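Local coordinates for protein rhino (PDB 5XYV) that binds Deadlock through its chromoshadow domain, an interaction linked to specification of germline piRNA clusters, at residues Lys57-Glu60 with Ser61-Ile64. Numbering follows the deposited sequence.
Sequences KYFE and SLRI
S61 N reaches back to K57 O (3.1 Å) and Y58 O (3.2 Å), both weak bonds, where the helix of the chromoshadow domain gives way to strand 63-65. L62 N then donates to F59 O at 3.2 Å, and the chain extends. Serine suits this exit because its OG, set between the backbone N and the carbonyl carbon (chi1 70°), folds back and gives its hydrogen to Y58 O at 2.6 Å, which thus accepts two bonds from one residue. The Y58 ring, with CG anti to the backbone N (chi1 168°), is flat enough to lie against both I17 and M29 of the sheet and L62, whose CG sits over one face, offset toward the rim. Leucine offers a branch for two rings: its CD1 is 3.7 Å from Y58 CE2 and 4.1 Å from F59 CD1. Cut back to an alanine, position Y58 would probably leave L62 without its ring cover and open a gap beside I17 and M29. F59, a buried ring, stacks on F59 of the second subunit, while E60 OE2 forms a salt bridge with K48 of that subunit. L62 packs on I50 of Deadlock, and R63 and I64 pair antiparallel with a Deadlock strand. Backbone bonds and the S61 hydroxyl thus accompany the turn from helix into strand, and apolar side chains meet both partner chains.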
loop_
_atom_site.group_PDB
_atom_site.type_symbol
_atom_site.label_atom_id
_atom_site.label_comp_id
_atom_site.label_asym_id
_atom_site.label_seq_id
_atom_site.Cartn_x
_atom_site.Cartn_y
_atom_site.Cartn_z
ATOM N N LYS B 57 7.954 -1.684 -0.251
ATOM C CA LYS B 57 8.468 -1.445 -1.596
ATOM C C LYS B 57 7.521 -1.994 -2.651
ATOM O O LYS B 57 7.398 -1.422 -3.726
ATOM C CB LYS B 57 9.872 -2.036 -1.772
ATOM C CG LYS B 57 10.807 -1.096 -2.542
ATOM C CD LYS B 57 12.098 -1.769 -3.022
ATOM C CE LYS B 57 12.802 -2.532 -1.900
ATOM N NZ LYS B 57 13.249 -1.651 -0.774
ATOM N N TYR B 58 6.854 -3.101 -2.343
ATOM C CA TYR B 58 5.844 -3.643 -3.243
ATOM C C TYR B 58 4.690 -2.671 -3.412
ATOM O O TYR B 58 4.217 -2.467 -4.518
ATOM C CB TYR B 58 5.308 -4.994 -2.749
ATOM C CG TYR B 58 4.072 -5.429 -3.517
ATOM C CD1 TYR B 58 4.178 -5.999 -4.773
ATOM C CD2 TYR B 58 2.799 -5.251 -2.987
ATOM C CE1 TYR B 58 3.055 -6.376 -5.489
ATOM C CE2 TYR B 58 1.675 -5.617 -3.690
ATOM C CZ TYR B 58 1.808 -6.189 -4.940
ATOM O OH TYR B 58 0.686 -6.571 -5.641
ATOM N N PHE B 59 4.218 -2.103 -2.310
ATOM C CA PHE B 59 3.147 -1.114 -2.395
ATOM C C PHE B 59 3.589 0.132 -3.186
ATOM O O PHE B 59 2.803 0.693 -3.940
ATOM C CB PHE B 59 2.659 -0.712 -1.004
ATOM C CG PHE B 59 1.750 -1.718 -0.378
ATOM C CD1 PHE B 59 0.573 -2.099 -1.022
ATOM C CD2 PHE B 59 2.051 -2.273 0.860
ATOM C CE1 PHE B 59 -0.282 -3.038 -0.453
ATOM C CE2 PHE B 59 1.194 -3.209 1.452
ATOM C CZ PHE B 59 0.027 -3.591 0.791
ATOM N N GLU B 60 4.845 0.542 -3.020
ATOM C CA GLU B 60 5.387 1.681 -3.763
ATOM C C GLU B 60 5.367 1.430 -5.270
ATOM O O GLU B 60 5.216 2.363 -6.045
ATOM C CB GLU B 60 6.823 2.002 -3.316
ATOM C CG GLU B 60 6.950 2.763 -2.010
ATOM C CD GLU B 60 8.413 3.018 -1.628
ATOM O OE1 GLU B 60 9.081 3.822 -2.323
ATOM O OE2 GLU B 60 8.902 2.416 -0.638
ATOM N N SER B 61 5.513 0.169 -5.678
ATOM C CA SER B 61 5.598 -0.178 -7.098
ATOM C C SER B 61 4.226 -0.096 -7.772
ATOM O O SER B 61 4.129 0.020 -8.996
ATOM C CB SER B 61 6.173 -1.588 -7.284
ATOM O OG SER B 61 5.248 -2.583 -6.860
ATOM N N LEU B 62 3.167 -0.183 -6.972
ATOM C CA LEU B 62 1.808 -0.130 -7.505
ATOM C C LEU B 62 1.450 1.298 -7.892
ATOM O O LEU B 62 2.065 2.242 -7.395
ATOM C CB LEU B 62 0.819 -0.677 -6.477
ATOM C CG LEU B 62 1.047 -2.134 -6.073
ATOM C CD1 LEU B 62 0.033 -2.577 -5.027
ATOM C CD2 LEU B 62 0.993 -3.040 -7.292
ATOM N N ARG B 63 0.481 1.467 -8.788
ATOM C CA ARG B 63 0.004 2.812 -9.108
ATOM C C ARG B 63 -1.100 3.236 -8.138
ATOM O O ARG B 63 -2.179 2.627 -8.099
ATOM C CB ARG B 63 -0.488 2.889 -10.554
ATOM C CG ARG B 63 0.603 3.299 -11.543
ATOM C CD ARG B 63 0.795 2.251 -12.632
ATOM N NE ARG B 63 0.475 2.760 -13.963
ATOM C CZ ARG B 63 0.307 1.993 -15.036
ATOM N NH1 ARG B 63 0.421 0.674 -14.937
ATOM N NH2 ARG B 63 0.019 2.546 -16.208
ATOM N N ILE B 64 -0.807 4.268 -7.345
ATOM C CA ILE B 64 -1.759 4.809 -6.378
ATOM C C ILE B 64 -2.482 5.997 -7.025
ATOM O O ILE B 64 -1.850 7.018 -7.328
ATOM C CB ILE B 64 -1.041 5.238 -5.089
ATOM C CG1 ILE B 64 -0.336 4.035 -4.452
ATOM C CG2 ILE B 64 -2.023 5.865 -4.113
ATOM C CD1 ILE B 64 0.640 4.401 -3.349
#